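Local coordinates for Beta/gamma crystallin domain-containing protein 1 (PDB 3CW3), which may act as a suppressor of malignant melanoma, perhaps by interacting with the cytoskeleton, and is represented here by one of its beta/gamma-crystallin domains, at residues S20-S26 against I89-H94; V38-I44 against I56-E60; L30-I34 against S83-I89. One frame throughout, in Å; residues are numbered along the deposited sequence.

Contact 1 of 3, residues S20-S26 against I89-H94; sequences SDIQDCS and IGSIRH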
loop_
_atom_site.group_PDB
_atom_site.type_symbol
_atom_site.label_atom_id
_atom_site.label_comp_id
_atom_site.label_asym_id
_atom_site.label_seq_id
_atom_site.Cartn_x
_atom_site.Cartn_y
_atom_site.Cartn_z
ATOM N N SER A 20 11.527 1.428 -7.898
ATOM C CA SER A 20 11.210 2.577 -8.738
ATOM C C SER A 20 9.719 2.842 -8.855
ATOM O O SER A 20 8.897 2.081 -8.343
ATOM C CB SER A 20 11.777 2.341 -10.136
ATOM O OG SER A 20 11.262 1.129 -10.664
ATOM N N ASP A 21 9.385 3.933 -9.539
ATOM C CA ASP A 21 7.994 4.308 -9.771
ATOM C C ASP A 21 7.267 3.202 -10.526
ATOM O O ASP A 21 7.815 2.613 -11.459
ATOM C CB ASP A 21 7.905 5.570 -10.634
ATOM C CG ASP A 21 8.422 6.800 -9.934
ATOM O OD1 ASP A 21 7.881 7.147 -8.868
ATOM O OD2 ASP A 21 9.367 7.426 -10.459
ATOM N N ILE A 22 6.032 2.930 -10.121
ATOM C CA ILE A 22 5.202 1.957 -10.814
ATOM C C ILE A 22 3.890 2.712 -11.048
ATOM O O ILE A 22 3.122 2.941 -10.109
ATOM C CB ILE A 22 4.941 0.693 -9.963
ATOM C CG1 ILE A 22 6.266 -0.011 -9.634
ATOM C CG2 ILE A 22 4.028 -0.259 -10.732
ATOM C CD1 ILE A 22 6.963 -0.632 -10.848
ATOM N N GLN A 23 3.647 3.113 -12.294
ATOM C CA GLN A 23 2.444 3.870 -12.646
ATOM C C GLN A 23 1.150 3.079 -12.575
ATOM O O GLN A 23 0.071 3.658 -12.565
ATOM C CB GLN A 23 2.565 4.459 -14.051
ATOM C CG GLN A 23 3.694 5.447 -14.223
ATOM C CD GLN A 23 3.656 6.120 -15.579
ATOM O OE1 GLN A 23 3.315 5.492 -16.585
ATOM N NE2 GLN A 23 4.020 7.403 -15.615
ATOM N N ASP A 24 1.250 1.758 -12.552
ATOM C CA ASP A 24 0.050 0.938 -12.470
ATOM C C ASP A 24 0.332 -0.389 -11.776
ATOM O O ASP A 24 0.956 -1.284 -12.358
ATOM C CB ASP A 24 -0.522 0.682 -13.868
ATOM C CG ASP A 24 -1.892 0.027 -13.825
ATOM O OD1 ASP A 24 -2.264 -0.504 -12.757
ATOM O OD2 ASP A 24 -2.596 0.035 -14.860
ATOM N N CYS A 25 -0.129 -0.499 -10.531
ATOM C CA CYS A 25 0.032 -1.707 -9.717
ATOM C C CYS A 25 -1.327 -2.386 -9.564
ATOM O O CYS A 25 -1.458 -3.339 -8.794
ATOM C CB CYS A 25 0.508 -1.363 -8.297
ATOM S SG CYS A 25 1.922 -0.288 -8.135
ATOM N N SER A 26 -2.334 -1.896 -10.279
ATOM C CA SER A 26 -3.685 -2.439 -10.140
ATOM C C SER A 26 -3.874 -3.913 -10.492
ATOM O O SER A 26 -4.837 -4.532 -10.040
ATOM C CB SER A 26 -4.686 -1.589 -10.933
ATOM O OG SER A 26 -4.510 -1.732 -12.330
ATOM N N ILE A 89 -3.587 -1.682 -4.727
ATOM C CA ILE A 89 -2.784 -0.473 -4.861
ATOM C C ILE A 89 -2.807 -0.065 -6.333
ATOM O O ILE A 89 -2.530 -0.884 -7.216
ATOM C CB ILE A 89 -1.321 -0.716 -4.410
ATOM C CG1 ILE A 89 -1.290 -1.128 -2.937
ATOM C CG2 ILE A 89 -0.494 0.547 -4.608
ATOM C CD1 ILE A 89 0.099 -1.471 -2.423
ATOM N N GLY A 90 -3.148 1.196 -6.595
ATOM C CA GLY A 90 -3.220 1.683 -7.964
ATOM C C GLY A 90 -1.874 2.014 -8.582
ATOM O O GLY A 90 -1.617 1.707 -9.744
ATOM N N SER A 91 -1.016 2.657 -7.806
ATOM C CA SER A 91 0.307 3.030 -8.282
ATOM C C SER A 91 1.185 3.381 -7.095
ATOM O O SER A 91 0.685 3.711 -6.017
ATOM C CB SER A 91 0.215 4.215 -9.259
ATOM O OG SER A 91 -0.587 5.264 -8.740
ATOM N N ILE A 92 2.492 3.287 -7.295
ATOM C CA ILE A 92 3.456 3.575 -6.244
ATOM C C ILE A 92 4.460 4.592 -6.768
ATOM O O ILE A 92 5.110 4.372 -7.796
ATOM C CB ILE A 92 4.186 2.275 -5.806
ATOM C CG1 ILE A 92 3.182 1.332 -5.134
ATOM C CG2 ILE A 92 5.349 2.602 -4.889
ATOM C CD1 ILE A 92 3.765 -0.012 -4.695
ATOM N N ARG A 93 4.567 5.714 -6.063
ATOM C CA ARG A 93 5.478 6.776 -6.453
ATOM C C ARG A 93 6.749 6.758 -5.613
ATOM O O ARG A 93 6.704 6.724 -4.382
ATOM C CB ARG A 93 4.786 8.135 -6.310
ATOM C CG ARG A 93 5.568 9.307 -6.896
ATOM C CD ARG A 93 5.357 9.426 -8.406
ATOM N NE ARG A 93 5.873 10.697 -8.917
ATOM C CZ ARG A 93 7.158 10.954 -9.148
ATOM N NH1 ARG A 93 8.082 10.026 -8.925
ATOM N NH2 ARG A 93 7.522 12.154 -9.586
ATOM N N HIS A 94 7.882 6.784 -6.302
ATOM C CA HIS A 94 9.196 6.781 -5.675
ATOM C C HIS A 94 9.601 8.242 -5.493
ATOM O O HIS A 94 9.960 8.922 -6.456
ATOM C CB HIS A 94 10.179 6.035 -6.588
ATOM C CG HIS A 94 11.580 5.977 -6.069
ATOM N ND1 HIS A 94 11.883 6.013 -4.725
ATOM C CD2 HIS A 94 12.762 5.838 -6.717
ATOM C CE1 HIS A 94 13.189 5.898 -4.567
ATOM N NE2 HIS A 94 13.745 5.789 -5.759
HETATM O O HOH W 1 11.107 8.555 -8.852
HETATM O O HOH W 2 -2.757 -3.912 -6.365
#
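With chi1 at -67°, Asp21 sets its carboxylate beside its backbone N and swings OD1 across to the strand of Arg93 and His94, while Arg93, its CG anti to the backbone N and its chain bent at chi2 (82°), folds its guanidinium back to meet it. OD1 is gripped twice, from opposite faces of the carboxylate plane: His94 N donates to Asp21 OD1 over 2.6 Å from above that plane, and Arg93 NH1 reaches it over 2.9 Å on the syn side but tilted out of the plane, as a salt bridge. The other oxygen, OD2, shares a water with His94 O.

Ile22 and Ile92 form a single antiparallel hydrogen-bonded pair, with Ile22 N to Ile92 O and Ile92 N to Ile22 O both 2.9 Å. Cys25 N binds Gly90 O at 2.8 Å, from above the carbonyl plane. Cys25, small and only weakly polar, turns inward between the exposed Asp24 and Ser26, its SG 3.6 Å from Ile92 CG1. Ser91 turns its CB to Ile22 O and Gln23 O, while its OG is hydrogen-bonded to Gln48 O and Phe51 N; Gly90 and Ser91 form a classic beta bulge opposite Tyr46. Ser26 N closes an Asx turn on Asp24 OD1, and Ser26 OG adds a second bond to the same oxygen.

Loop 20-26 of the first Greek key lies along edge strand 91-95 of the second, held by a salt bridge at Asp21, backbone bonds in the middle and the buried sulfur of Cys25 near the other end; the two donors at OD1 would probably stabilise the carboxylate's negative charge.

Contact 2 of 3, residues V38-I44 against I56-E60; sequences VVRGCWI and IPLEE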
loop_
_atom_site.group_PDB
_atom_site.type_symbol
_atom_site.label_atom_id
_atom_site.label_comp_id
_atom_site.label_asym_id
_atom_site.label_seq_id
_atom_site.Cartn_x
_atom_site.Cartn_y
_atom_site.Cartn_z
ATOM N N VAL A 38 9.070 0.168 4.171
ATOM C CA VAL A 38 9.922 1.127 3.486
ATOM C C VAL A 38 11.286 0.952 4.140
ATOM O O VAL A 38 11.480 1.305 5.305
ATOM C CB VAL A 38 9.431 2.588 3.669
ATOM C CG1 VAL A 38 10.480 3.563 3.142
ATOM C CG2 VAL A 38 8.122 2.797 2.918
ATOM N N VAL A 39 12.215 0.376 3.385
ATOM C CA VAL A 39 13.567 0.122 3.862
ATOM C C VAL A 39 14.372 1.413 3.876
ATOM O O VAL A 39 15.163 1.661 4.788
ATOM C CB VAL A 39 14.268 -0.911 2.958
ATOM C CG1 VAL A 39 15.668 -1.166 3.449
ATOM C CG2 VAL A 39 13.465 -2.206 2.937
ATOM N N ARG A 40 14.177 2.227 2.848
ATOM C CA ARG A 40 14.859 3.506 2.750
ATOM C C ARG A 40 14.143 4.390 1.743
ATOM O O ARG A 40 13.471 3.897 0.826
ATOM C CB ARG A 40 16.325 3.311 2.345
ATOM C CG ARG A 40 16.524 2.453 1.120
ATOM C CD ARG A 40 17.995 2.348 0.738
ATOM N NE ARG A 40 18.150 1.562 -0.480
ATOM C CZ ARG A 40 18.276 0.241 -0.511
ATOM N NH1 ARG A 40 18.283 -0.462 0.616
ATOM N NH2 ARG A 40 18.363 -0.382 -1.680
ATOM N N GLY A 41 14.272 5.697 1.933
ATOM C CA GLY A 41 13.638 6.643 1.035
ATOM C C GLY A 41 12.227 6.996 1.461
ATOM O O GLY A 41 11.810 6.710 2.589
ATOM N N CYS A 42 11.498 7.632 0.552
ATOM C CA CYS A 42 10.124 8.035 0.802
ATOM C C CYS A 42 9.276 7.557 -0.363
ATOM O O CYS A 42 9.734 7.525 -1.508
ATOM C CB CYS A 42 10.031 9.556 0.940
ATOM S SG CYS A 42 11.036 10.216 2.299
ATOM N N TRP A 43 8.039 7.185 -0.069
ATOM C CA TRP A 43 7.149 6.680 -1.100
ATOM C C TRP A 43 5.723 7.141 -0.899
ATOM O O TRP A 43 5.363 7.634 0.164
ATOM C CB TRP A 43 7.162 5.153 -1.095
ATOM C CG TRP A 43 8.514 4.563 -1.312
ATOM C CD1 TRP A 43 9.540 4.491 -0.411
ATOM C CD2 TRP A 43 9.000 3.988 -2.524
ATOM N NE1 TRP A 43 10.640 3.902 -0.995
ATOM C CE2 TRP A 43 10.334 3.584 -2.292
ATOM C CE3 TRP A 43 8.438 3.774 -3.791
ATOM C CZ2 TRP A 43 11.115 2.979 -3.280
ATOM C CZ3 TRP A 43 9.218 3.171 -4.774
ATOM C CH2 TRP A 43 10.541 2.782 -4.511
ATOM N N ILE A 44 4.912 6.974 -1.935
ATOM C CA ILE A 44 3.505 7.323 -1.858
ATOM C C ILE A 44 2.707 6.195 -2.493
ATOM O O ILE A 44 2.978 5.799 -3.628
ATOM C CB ILE A 44 3.164 8.608 -2.632
ATOM C CG1 ILE A 44 4.021 9.777 -2.143
ATOM C CG2 ILE A 44 1.684 8.937 -2.429
ATOM C CD1 ILE A 44 3.910 10.995 -3.023
ATOM N N ILE A 56 -1.394 7.529 0.328
ATOM C CA ILE A 56 -0.813 7.238 1.626
ATOM C C ILE A 56 0.671 7.544 1.534
ATOM O O ILE A 56 1.421 6.824 0.873
ATOM C CB ILE A 56 -0.964 5.758 2.023
ATOM C CG1 ILE A 56 -2.443 5.381 2.121
ATOM C CG2 ILE A 56 -0.268 5.515 3.358
ATOM C CD1 ILE A 56 -2.665 3.922 2.478
ATOM N N PRO A 57 1.114 8.632 2.176
ATOM C CA PRO A 57 2.533 8.987 2.138
ATOM C C PRO A 57 3.274 8.074 3.106
ATOM O O PRO A 57 2.754 7.741 4.173
ATOM C CB PRO A 57 2.530 10.443 2.582
ATOM C CG PRO A 57 1.421 10.462 3.599
ATOM C CD PRO A 57 0.336 9.623 2.940
ATOM N N LEU A 58 4.482 7.668 2.734
ATOM C CA LEU A 58 5.261 6.774 3.575
ATOM C C LEU A 58 6.736 7.127 3.654
ATOM O O LEU A 58 7.349 7.516 2.661
ATOM C CB LEU A 58 5.144 5.336 3.061
ATOM C CG LEU A 58 3.774 4.661 3.130
ATOM C CD1 LEU A 58 3.841 3.307 2.435
ATOM C CD2 LEU A 58 3.360 4.505 4.582
ATOM N N GLU A 59 7.292 6.986 4.852
ATOM C CA GLU A 59 8.707 7.215 5.082
ATOM C C GLU A 59 9.234 5.912 5.681
ATOM O O GLU A 59 8.465 4.972 5.902
ATOM C CB GLU A 59 8.928 8.393 6.037
ATOM C CG GLU A 59 8.419 9.715 5.476
ATOM C CD GLU A 59 8.804 10.913 6.321
ATOM O OE1 GLU A 59 8.947 10.757 7.553
ATOM O OE2 GLU A 59 8.949 12.018 5.754
ATOM N N GLU A 60 10.535 5.847 5.932
ATOM C CA GLU A 60 11.149 4.645 6.483
ATOM C C GLU A 60 10.347 4.028 7.627
ATOM O O GLU A 60 9.957 4.713 8.575
ATOM C CB GLU A 60 12.571 4.964 6.952
ATOM C CG GLU A 60 13.331 3.775 7.498
ATOM C CD GLU A 60 14.761 4.132 7.868
ATOM O OE1 GLU A 60 15.474 3.264 8.413
ATOM O OE2 GLU A 60 15.169 5.282 7.606
HETATM O O HOH W 3 15.005 0.910 7.452
HETATM O O HOH W 4 12.240 7.888 4.926
#
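Strands 42-44 and 56-58 run antiparallel, their axes 4.6 Å apart at closest approach and 169° between directions, with Trp43 and Leu58 as the hydrogen-bonded pair and Ile44 and Pro57 as the non-hydrogen-bonded pair beside it. Trp43 N donates to Leu58 O over 2.8 Å, and Leu58 N returns a bond of 2.7 Å to Trp43 O. Proline suits its position, since a residue of a non-hydrogen-bonded pair needs no N-H for this partner strand.

Trp43 and Leu58 share one face of the sheet. The CB of Leu58 lies 3.9 Å from Val38 CG2, the two side chains crossing at a slant, and Leu58 also touches Leu45 and Leu63. Val38 has CG1 anti to its backbone N (chi1 170°), which lays that methyl against the backbone of Glu60, 3.6 Å from Glu60 CA, while CG2 is left to meet Leu58. The indole of Trp43 leads away from Leu58: its NE1 makes a weak bond of 3.4 Å to Arg40 O, and its ring stacks with His94.

At the other end the chain turns at Gly41, with backbone angles (phi 89°) at which a side chain would meet the carbonyl of Arg40, so glycine suits the turn. Between 39-41 and Glu60 two waters supply bridges: one donates to Gly41 O and accepts from Glu60 N, the other donates to Val39 O and to OE1 of the long, charged, exposed Glu60. Val38 pairs directly with Gly61.

Trp43 closing back on Arg40 O is consistent with the tryptophan corner reported for this domain. Direct bonds join the hairpin strands and apolar groups pack on the face of Trp43 and Leu58, while the link through Gly41 is bridged to Glu60 by water.

Contact 3 of 3, residues L30-I34 against S83-I89; sequences LSPVI and SDKPVVI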
loop_
_atom_site.group_PDB
_atom_site.type_symbol
_atom_site.label_atom_id
_atom_site.label_comp_id
_atom_site.label_asym_id
_atom_site.label_seq_id
_atom_site.Cartn_x
_atom_site.Cartn_y
_atom_site.Cartn_z
ATOM N N LEU A 30 -2.859 -9.024 -4.166
ATOM C CA LEU A 30 -2.202 -9.128 -2.868
ATOM C C LEU A 30 -3.009 -9.943 -1.850
ATOM O O LEU A 30 -3.407 -11.071 -2.134
ATOM C CB LEU A 30 -1.921 -7.715 -2.342
ATOM C CG LEU A 30 -1.134 -6.833 -3.326
ATOM C CD1 LEU A 30 -1.047 -5.407 -2.799
ATOM C CD2 LEU A 30 0.262 -7.418 -3.546
ATOM N N SER A 31 -3.233 -9.378 -0.666
ATOM C CA SER A 31 -3.999 -10.048 0.387
ATOM C C SER A 31 -4.743 -8.999 1.208
ATOM O O SER A 31 -4.471 -7.807 1.085
ATOM C CB SER A 31 -3.065 -10.842 1.311
ATOM O OG SER A 31 -2.374 -11.860 0.602
ATOM N N PRO A 32 -5.692 -9.430 2.060
ATOM C CA PRO A 32 -6.457 -8.491 2.894
ATOM C C PRO A 32 -5.559 -7.734 3.867
ATOM O O PRO A 32 -5.856 -6.604 4.265
ATOM C CB PRO A 32 -7.447 -9.400 3.615
ATOM C CG PRO A 32 -7.674 -10.507 2.616
ATOM C CD PRO A 32 -6.267 -10.786 2.137
ATOM N N VAL A 33 -4.462 -8.373 4.253
ATOM C CA VAL A 33 -3.511 -7.768 5.169
ATOM C C VAL A 33 -2.101 -7.947 4.618
ATOM O O VAL A 33 -1.631 -9.071 4.435
ATOM C CB VAL A 33 -3.589 -8.417 6.569
ATOM C CG1 VAL A 33 -2.579 -7.761 7.505
ATOM C CG2 VAL A 33 -5.000 -8.286 7.125
ATOM N N ILE A 34 -1.434 -6.832 4.349
ATOM C CA ILE A 34 -0.081 -6.878 3.820
ATOM C C ILE A 34 0.831 -6.011 4.671
ATOM O O ILE A 34 0.377 -5.104 5.373
ATOM C CB ILE A 34 -0.028 -6.369 2.359
ATOM C CG1 ILE A 34 -0.508 -4.916 2.296
ATOM C CG2 ILE A 34 -0.890 -7.255 1.464
ATOM C CD1 ILE A 34 -0.449 -4.309 0.909
ATOM N N SER A 83 -11.086 -6.181 5.404
ATOM C CA SER A 83 -12.045 -6.611 4.400
ATOM C C SER A 83 -11.578 -7.936 3.809
ATOM O O SER A 83 -10.400 -8.271 3.894
ATOM C CB SER A 83 -12.135 -5.564 3.290
ATOM O OG SER A 83 -12.790 -6.083 2.151
ATOM N N ASP A 84 -12.501 -8.681 3.212
ATOM C CA ASP A 84 -12.160 -9.957 2.594
ATOM C C ASP A 84 -11.470 -9.727 1.254
ATOM O O ASP A 84 -10.771 -10.601 0.745
ATOM C CB ASP A 84 -13.421 -10.794 2.384
ATOM C CG ASP A 84 -14.044 -11.229 3.689
ATOM O OD1 ASP A 84 -13.390 -11.997 4.425
ATOM O OD2 ASP A 84 -15.177 -10.798 3.986
ATOM N N LYS A 85 -11.663 -8.546 0.679
ATOM C CA LYS A 85 -11.044 -8.251 -0.607
ATOM C C LYS A 85 -9.579 -7.855 -0.448
ATOM O O LYS A 85 -9.236 -7.035 0.403
ATOM C CB LYS A 85 -11.846 -7.165 -1.338
ATOM C CG LYS A 85 -12.710 -7.743 -2.468
ATOM C CD LYS A 85 -13.886 -6.861 -2.875
ATOM C CE LYS A 85 -15.033 -6.958 -1.875
ATOM N NZ LYS A 85 -14.740 -6.236 -0.594
ATOM N N PRO A 86 -8.687 -8.460 -1.250
ATOM C CA PRO A 86 -7.258 -8.145 -1.170
ATOM C C PRO A 86 -7.015 -6.646 -1.288
ATOM O O PRO A 86 -7.744 -5.945 -1.989
ATOM C CB PRO A 86 -6.668 -8.905 -2.356
ATOM C CG PRO A 86 -7.571 -10.097 -2.469
ATOM C CD PRO A 86 -8.940 -9.477 -2.286
ATOM N N VAL A 87 -6.000 -6.156 -0.589
ATOM C CA VAL A 87 -5.665 -4.742 -0.662
ATOM C C VAL A 87 -5.272 -4.456 -2.106
ATOM O O VAL A 87 -4.497 -5.203 -2.703
ATOM C CB VAL A 87 -4.471 -4.399 0.262
ATOM C CG1 VAL A 87 -3.943 -3.002 -0.056
ATOM C CG2 VAL A 87 -4.907 -4.475 1.717
ATOM N N VAL A 88 -5.819 -3.389 -2.675
ATOM C CA VAL A 88 -5.483 -3.025 -4.042
ATOM C C VAL A 88 -4.745 -1.690 -4.075
ATOM O O VAL A 88 -5.209 -0.695 -3.513
ATOM C CB VAL A 88 -6.744 -2.919 -4.931
ATOM C CG1 VAL A 88 -6.359 -2.421 -6.320
ATOM C CG2 VAL A 88 -7.428 -4.281 -5.031
ATOM N N ILE A 89 -3.587 -1.682 -4.727
ATOM C CA ILE A 89 -2.784 -0.473 -4.861
ATOM C C ILE A 89 -2.807 -0.065 -6.333
ATOM O O ILE A 89 -2.530 -0.884 -7.216
ATOM C CB ILE A 89 -1.321 -0.716 -4.410
ATOM C CG1 ILE A 89 -1.290 -1.128 -2.937
ATOM C CG2 ILE A 89 -0.494 0.547 -4.608
ATOM C CD1 ILE A 89 0.099 -1.471 -2.423
HETATM O O HOH W 5 -4.693 -6.931 -4.726
HETATM O O HOH W 6 -8.276 -5.478 4.437
#
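Leu30 lies along Val87 O with CB, CG and CD1, the last 3.5 Å from Val87 O, and reaches on to Ile89, where the two CD1 methyls of Leu30 and Ile89 stand 4.1 Å apart with the side chains at about a right angle. Ile34, in strand 33-40, brings its CD1 to 3.9 Å from Val87 CG1. Its CG1 is wedged between the backbone N and the carbonyl carbon (chi1 61°), which directs the extended remainder of the chain at Val87. Branched Val87 meets both sides: CG1 touches Ile34, and CG2 lies against Ser31 O and Pro32 O.

A single direct backbone bond accompanies this packing: Val87 N to Ser31 O, 2.8 Å and nearly straight at 178°, the donor well above the carbonyl plane. Pro32 presses its CB to 3.2 Å from Ser83 O, its apolar ring packing on the carbonyls of Ser83 and Asp84. Ser83 OG accepts from Lys85 N, closing an ST turn.

Two waters finish the seam, one joining Leu30 N to Val87 O, the other Pro32 O to Ser83 N. The segment 83-89, with no regular structure, is therefore held to residues 30-34 by aliphatic contacts, one direct backbone bond and two water bridges.

In the fold
All three contacts tie the first Greek key, or its junction with the second, to the second, within one domain built of two antiparallel sheets. Contacts 1 and 2 have centres 13 Å apart and meet in the three-stranded sheet, where strand 42-46 lies between 55-58 and 91-95. Arg93 N probably bonds to Ile44 O there, and Trp43 packs on Ile92 and His94. Contacts 1 and 3 overlap at Ile89, 16 Å between centres; contact 3 shares strand 33-40 with contact 2, 19 Å away across the domain's centre. Along the chain, contact 1 encloses contact 3, which encloses contact 2; together they hold parts distant in sequence in one compact domain.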